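Computational Design of Enzyme (PDB 3TP4) is a computationally designed protein on a TIM-barrel scaffold of glycosyl hydrolase family 26, probably made to carry an activated serine in a catalytic triad. Local coordinates at residues A[32-37]-A[341-346]; A[54-57]-A[63-66]; A[235-240]-A[272-277]. All coordinates share one frame; numbering follows the deposited sequence.

Contacts 1 and 2 adjoin at the start of the barrel, their centres about 9 Å apart: strand 32-37 takes part in contact 1, runs on toward helix 55-60 of contact 2, and pairs in parallel with the strand that begins at Val66, with Phe34 O 3.0 Å from Val66 N. Contact 3 lies elsewhere on the barrel, its centre about 27 Å from that of contact 1 and about 29 Å from that of contact 2. Strand 32-37 also ends at His37, which bonds to Ser70 and Glu320 in a geometry consistent with a Ser-His-Glu triad. Pro64 of contact 2 lies near that trio without touching it.

Contact 1: A[32-37]-A[341-346]; sequences ILFGHH and EDFQAY
Two aromatic rings from one helix, Phe343 and Tyr346, both turn an edge toward the ring face of a single strand residue, Phe34, and the whole contact rests on this trio. The rings of Phe34 and Phe343 form an offset edge-to-face pair with centroids 5.3 Å apart and planes at 65°; Phe343 CZ comes within 3.5 Å of Phe34 CZ. Tyr346 makes the second such pair, its plane at 75° to that of Phe34, and here the touching atoms are on the CD1 side, with Tyr346 CE1 3.7 Å from Phe34 CD1. Each of the two helix residues has CG anti to its backbone N (chi1 -178° in Phe343), which carries both rings away from the helix toward the strand. Tyr346 OH, 3.5 Å from Phe34 CD1, is buried here with no hydrogen-bonding partner in the model. Phe300 adds an edge-to-face neighbour to Phe343, and the ring of Phe354 also meets that of Phe34, their planes at a shallow angle. The result is an aromatic cluster that fastens helix 340-348 to strand 32-37, a helix-on-strand layer of the kind that surrounds the parallel sheet of a TIM barrel.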
# COMPACT_ATOMS: atom_id res chain seq x y z
N ILE A 32 14.60 9.77 8.34
CA ILE A 32 13.83 8.72 7.68
C ILE A 32 13.61 7.57 8.66
O ILE A 32 14.56 7.03 9.23
CB ILE A 32 14.52 8.28 6.37
CG1 ILE A 32 13.62 7.33 5.56
CG2 ILE A 32 15.89 7.66 6.67
CD1 ILE A 32 14.04 7.18 4.10
N LEU A 33 12.35 7.23 8.90
CA LEU A 33 12.04 6.18 9.86
C LEU A 33 12.49 4.82 9.32
O LEU A 33 12.12 4.42 8.21
CB LEU A 33 10.53 6.09 10.17
CG LEU A 33 9.56 7.25 10.48
CD1 LEU A 33 8.62 6.88 11.62
CD2 LEU A 33 10.20 8.59 10.72
N PHE A 34 13.27 4.10 10.11
CA PHE A 34 13.63 2.74 9.75
C PHE A 34 12.51 1.77 10.12
O PHE A 34 12.01 1.78 11.25
CB PHE A 34 14.92 2.28 10.43
CG PHE A 34 15.19 0.82 10.25
CD1 PHE A 34 15.59 0.34 9.01
CD2 PHE A 34 15.00 -0.08 11.29
CE1 PHE A 34 15.83 -1.02 8.82
CE2 PHE A 34 15.24 -1.44 11.12
CZ PHE A 34 15.66 -1.91 9.90
N GLY A 35 12.12 0.93 9.17
CA GLY A 35 11.08 -0.06 9.40
C GLY A 35 11.57 -1.49 9.21
O GLY A 35 12.53 -1.73 8.47
N HIS A 36 10.92 -2.42 9.89
CA HIS A 36 11.28 -3.83 9.79
C HIS A 36 10.02 -4.68 9.82
O HIS A 36 9.13 -4.44 10.64
CB HIS A 36 12.22 -4.22 10.94
CG HIS A 36 12.77 -5.61 10.83
ND1 HIS A 36 12.94 -6.43 11.93
CD2 HIS A 36 13.21 -6.32 9.76
CE1 HIS A 36 13.45 -7.58 11.54
NE2 HIS A 36 13.62 -7.54 10.23
N HIS A 37 9.97 -5.65 8.92
CA HIS A 37 8.79 -6.50 8.74
C HIS A 37 8.76 -7.63 9.78
O HIS A 37 9.76 -8.32 9.99
CB HIS A 37 8.78 -7.09 7.33
CG HIS A 37 7.42 -7.47 6.84
ND1 HIS A 37 6.52 -6.54 6.36
CD2 HIS A 37 6.80 -8.67 6.76
CE1 HIS A 37 5.40 -7.16 6.01
NE2 HIS A 37 5.55 -8.45 6.23
N GLU A 341 28.07 -4.83 11.89
CA GLU A 341 28.66 -3.54 12.27
C GLU A 341 28.14 -2.40 11.40
O GLU A 341 27.84 -1.31 11.90
CB GLU A 341 30.20 -3.61 12.22
CG GLU A 341 30.87 -2.28 12.49
CD GLU A 341 32.37 -2.40 12.68
OE1 GLU A 341 32.99 -3.32 12.08
OE2 GLU A 341 32.94 -1.58 13.45
N ASP A 342 28.01 -2.63 10.10
CA ASP A 342 27.56 -1.58 9.22
C ASP A 342 26.11 -1.20 9.53
O ASP A 342 25.75 -0.03 9.50
CB ASP A 342 27.69 -1.97 7.75
CG ASP A 342 27.42 -0.79 6.81
OD1 ASP A 342 28.31 0.08 6.67
OD2 ASP A 342 26.34 -0.75 6.19
N PHE A 343 25.28 -2.20 9.82
CA PHE A 343 23.89 -1.91 10.14
C PHE A 343 23.80 -1.11 11.44
O PHE A 343 23.03 -0.15 11.53
CB PHE A 343 23.03 -3.18 10.21
CG PHE A 343 21.58 -2.89 10.50
CD1 PHE A 343 20.75 -2.42 9.50
CD2 PHE A 343 21.07 -3.02 11.78
CE1 PHE A 343 19.43 -2.12 9.76
CE2 PHE A 343 19.75 -2.72 12.05
CZ PHE A 343 18.93 -2.28 11.04
N GLN A 344 24.60 -1.48 12.43
CA GLN A 344 24.67 -0.71 13.67
C GLN A 344 25.03 0.75 13.38
O GLN A 344 24.49 1.65 14.01
CB GLN A 344 25.69 -1.33 14.64
CG GLN A 344 25.17 -2.61 15.28
CD GLN A 344 26.23 -3.40 15.99
OE1 GLN A 344 27.38 -3.47 15.55
NE2 GLN A 344 25.84 -4.02 17.10
N ALA A 345 25.94 0.97 12.44
CA ALA A 345 26.36 2.33 12.09
C ALA A 345 25.22 3.06 11.37
O ALA A 345 24.95 4.24 11.63
CB ALA A 345 27.62 2.30 11.21
N TYR A 346 24.58 2.35 10.46
CA TYR A 346 23.37 2.84 9.83
C TYR A 346 22.35 3.29 10.88
O TYR A 346 21.77 4.37 10.76
CB TYR A 346 22.78 1.74 8.95
CG TYR A 346 21.36 1.99 8.52
CD1 TYR A 346 20.29 1.55 9.29
CD2 TYR A 346 21.09 2.67 7.34
CE1 TYR A 346 19.00 1.80 8.90
CE2 TYR A 346 19.80 2.90 6.93
CZ TYR A 346 18.76 2.47 7.71
OH TYR A 346 17.46 2.71 7.31

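Contact 2: A[54-57]-A[63-66]; sequences SDVK and FPAV
Phe63 lies against Lys57 and Ser54 at the start of the segment that leads from helix 55-60 into strand 66-70 of the TIM barrel, the chain doubling back on the short helix it has just left. The Phe63 ring meets the aliphatic part of Lys57 in a CH-pi contact: Lys57 CB stands 3.8 Å from the ring centroid and only 7° off the ring normal. From there the lysine chain bends at chi2 (65°) and continues over the same ring, CD reaching 3.8 Å from Phe63 CE1, before its ammonium bonds to the carbonyl of Gly61. Ser54 CB approaches the other half of the ring obliquely, 3.8 Å from Phe63 CD2. Were Phe63 replaced by an alanine, the methylenes of Lys57 would probably lose the face they lie on and a gap open beside Ser54 CB. Next in sequence, Pro64 turns its CD to the helix, 3.8 Å from Val56 CG1, and both Val56 and Pro64 also rest on Phe34 of the neighbouring strand. Ala65 then packs on Leu33 of that strand, and with Val66 the segment enters strand 66-70. Ser54, whose CB touches the Phe63 ring, is also the N-cap of the helix: its OG, also bonded to Thr39, accepts from Val56 N at 3.0 Å with an N-H...O angle of 141°.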
# COMPACT_ATOMS: atom_id res chain seq x y z
N SER A 54 12.61 -7.92 19.63
CA SER A 54 13.02 -7.76 18.23
C SER A 54 14.53 -7.86 18.04
O SER A 54 15.30 -7.36 18.87
CB SER A 54 12.55 -6.39 17.73
OG SER A 54 13.11 -6.08 16.47
N ASP A 55 14.98 -8.49 16.95
CA ASP A 55 16.39 -8.47 16.60
C ASP A 55 16.91 -7.04 16.46
O ASP A 55 18.09 -6.77 16.70
CB ASP A 55 16.65 -9.18 15.27
CG ASP A 55 16.50 -10.69 15.36
OD1 ASP A 55 16.42 -11.20 16.49
OD2 ASP A 55 16.48 -11.35 14.31
N VAL A 56 16.05 -6.14 16.03
CA VAL A 56 16.44 -4.75 15.83
C VAL A 56 16.78 -4.11 17.17
O VAL A 56 17.77 -3.41 17.29
CB VAL A 56 15.34 -3.93 15.15
CG1 VAL A 56 15.75 -2.46 15.08
CG2 VAL A 56 15.07 -4.47 13.76
N LYS A 57 15.94 -4.35 18.17
CA LYS A 57 16.20 -3.88 19.51
C LYS A 57 17.50 -4.50 20.05
O LYS A 57 18.34 -3.80 20.62
CB LYS A 57 15.00 -4.20 20.42
CG LYS A 57 15.24 -4.04 21.92
CD LYS A 57 15.52 -2.58 22.30
CE LYS A 57 15.71 -2.44 23.81
NZ LYS A 57 15.95 -1.03 24.23
N PHE A 63 13.87 -0.28 19.07
CA PHE A 63 12.97 -0.91 18.11
C PHE A 63 12.90 -0.02 16.88
O PHE A 63 13.25 1.16 16.96
CB PHE A 63 11.58 -1.06 18.72
CG PHE A 63 11.52 -2.03 19.86
CD1 PHE A 63 11.77 -1.62 21.16
CD2 PHE A 63 11.20 -3.36 19.64
CE1 PHE A 63 11.70 -2.53 22.22
CE2 PHE A 63 11.14 -4.28 20.70
CZ PHE A 63 11.38 -3.86 21.98
N PRO A 64 12.46 -0.57 15.74
CA PRO A 64 12.32 0.28 14.55
C PRO A 64 11.22 1.30 14.75
O PRO A 64 10.34 1.10 15.60
CB PRO A 64 11.92 -0.71 13.45
CG PRO A 64 11.34 -1.88 14.18
CD PRO A 64 12.04 -1.96 15.50
N ALA A 65 11.26 2.39 13.99
CA ALA A 65 10.20 3.40 14.04
C ALA A 65 8.97 2.89 13.29
O ALA A 65 7.84 3.30 13.59
CB ALA A 65 10.68 4.72 13.43
N VAL A 66 9.18 2.01 12.32
CA VAL A 66 8.06 1.44 11.57
C VAL A 66 8.01 -0.09 11.76
O VAL A 66 9.01 -0.77 11.57
CB VAL A 66 8.13 1.81 10.07
CG1 VAL A 66 7.26 0.87 9.25
CG2 VAL A 66 7.72 3.29 9.85

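Contact 3: A[235-240]-A[272-277]; sequences PGDAFV and DEKGKV
Lys274 and Lys276 both run out with their middle torsions extended and then bend the same way at the last one (chi4 -62° in Lys274), which turns each ammonium onto Asp237 from a different direction. Lys274 crosses the Asp237 side chain at about a right angle and forms a salt bridge with its carboxylate: Lys274 NZ lies 2.8 Å from Asp237 OD1, on the syn lone pair. That same oxygen is hydrogen-bonded to Tyr234 OH, so two groups grip it and the rotation of the carboxylate is restrained. The other lysine ignores the carboxylate and goes to the backbone. Lys276 NZ donates to Asp237 O at 2.9 Å, in the carbonyl plane on a lone pair with a C=O...N angle of 129°, and also to Val240 O at 2.9 Å, almost in line with that carbonyl (176°). With its CE resting 3.9 Å from Asp237 CB, the largely buried Lys276 thus bridges the carbonyls of Asp237 and Val240 within the loop 235-240. Asp237 OD1 lies 4.9 Å from Lys276 NZ, not in contact, yet its negative charge may still help to offset the lysine's. Gly275, at positive phi, closes helix 254-274 in a Schellman motif. The two lysines join the end of this helix and the residues just after it to the loop before strand 242-249, the strand that pairs with 277-278 as successive parallel strands do in a TIM barrel.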
# COMPACT_ATOMS: atom_id res chain seq x y z
N PRO A 235 -3.35 4.42 -8.95
CA PRO A 235 -4.81 4.41 -8.77
C PRO A 235 -5.47 5.79 -8.84
O PRO A 235 -6.67 5.87 -9.09
CB PRO A 235 -4.99 3.80 -7.37
CG PRO A 235 -3.76 3.06 -7.11
CD PRO A 235 -2.66 3.88 -7.77
N GLY A 236 -4.71 6.86 -8.61
CA GLY A 236 -5.26 8.20 -8.67
C GLY A 236 -5.14 8.97 -7.37
O GLY A 236 -5.09 8.38 -6.29
N ASP A 237 -5.13 10.30 -7.47
CA ASP A 237 -4.97 11.17 -6.30
C ASP A 237 -6.04 10.97 -5.22
O ASP A 237 -5.76 11.13 -4.04
CB ASP A 237 -4.98 12.64 -6.71
CG ASP A 237 -3.86 12.99 -7.67
OD1 ASP A 237 -2.91 12.19 -7.83
OD2 ASP A 237 -3.92 14.09 -8.26
N ALA A 238 -7.26 10.62 -5.63
CA ALA A 238 -8.33 10.44 -4.65
C ALA A 238 -8.20 9.13 -3.89
O ALA A 238 -9.01 8.84 -3.01
CB ALA A 238 -9.70 10.50 -5.35
N PHE A 239 -7.19 8.34 -4.22
CA PHE A 239 -7.11 6.97 -3.71
C PHE A 239 -5.82 6.61 -2.97
O PHE A 239 -5.77 5.59 -2.28
CB PHE A 239 -7.34 5.98 -4.85
CG PHE A 239 -8.70 6.10 -5.46
CD1 PHE A 239 -9.79 5.49 -4.87
CD2 PHE A 239 -8.90 6.85 -6.61
CE1 PHE A 239 -11.07 5.61 -5.40
CE2 PHE A 239 -10.17 6.98 -7.17
CZ PHE A 239 -11.26 6.35 -6.55
N VAL A 240 -4.79 7.43 -3.12
CA VAL A 240 -3.47 7.14 -2.54
C VAL A 240 -3.00 8.27 -1.61
O VAL A 240 -3.04 9.44 -2.00
CB VAL A 240 -2.42 6.98 -3.66
CG1 VAL A 240 -1.03 6.75 -3.06
CG2 VAL A 240 -2.80 5.83 -4.60
N ASP A 272 5.50 15.71 -3.67
CA ASP A 272 5.46 17.16 -3.44
C ASP A 272 4.45 17.86 -4.34
O ASP A 272 3.70 18.72 -3.89
CB ASP A 272 6.84 17.79 -3.61
CG ASP A 272 7.78 17.44 -2.47
OD1 ASP A 272 7.31 16.88 -1.45
OD2 ASP A 272 8.99 17.73 -2.60
N GLU A 273 4.42 17.49 -5.62
CA GLU A 273 3.48 18.13 -6.54
C GLU A 273 2.03 17.82 -6.18
O GLU A 273 1.14 18.64 -6.39
CB GLU A 273 3.77 17.71 -7.98
CG GLU A 273 5.12 18.20 -8.45
CD GLU A 273 5.63 17.45 -9.66
OE1 GLU A 273 4.83 16.70 -10.27
OE2 GLU A 273 6.83 17.60 -9.98
N LYS A 274 1.79 16.64 -5.61
CA LYS A 274 0.41 16.24 -5.30
C LYS A 274 0.01 16.61 -3.87
O LYS A 274 -1.14 16.43 -3.49
CB LYS A 274 0.20 14.74 -5.55
CG LYS A 274 0.35 14.35 -7.04
CD LYS A 274 0.28 12.83 -7.23
CE LYS A 274 0.35 12.44 -8.71
NZ LYS A 274 -0.80 13.00 -9.47
N GLY A 275 0.96 17.12 -3.09
CA GLY A 275 0.73 17.40 -1.69
C GLY A 275 0.57 16.10 -0.90
O GLY A 275 -0.18 16.04 0.06
N LYS A 276 1.28 15.07 -1.34
CA LYS A 276 1.21 13.76 -0.70
C LYS A 276 2.52 13.41 -0.01
O LYS A 276 3.46 14.21 0.01
CB LYS A 276 0.85 12.68 -1.74
CG LYS A 276 -0.57 12.86 -2.34
CD LYS A 276 -0.91 11.72 -3.31
CE LYS A 276 -2.30 11.94 -3.95
NZ LYS A 276 -3.34 12.13 -2.90
N VAL A 277 2.57 12.21 0.57
CA VAL A 277 3.77 11.70 1.21
C VAL A 277 4.43 10.66 0.32
O VAL A 277 3.74 9.84 -0.28
CB VAL A 277 3.41 11.03 2.56
CG1 VAL A 277 4.59 10.18 3.08
CG2 VAL A 277 2.97 12.07 3.58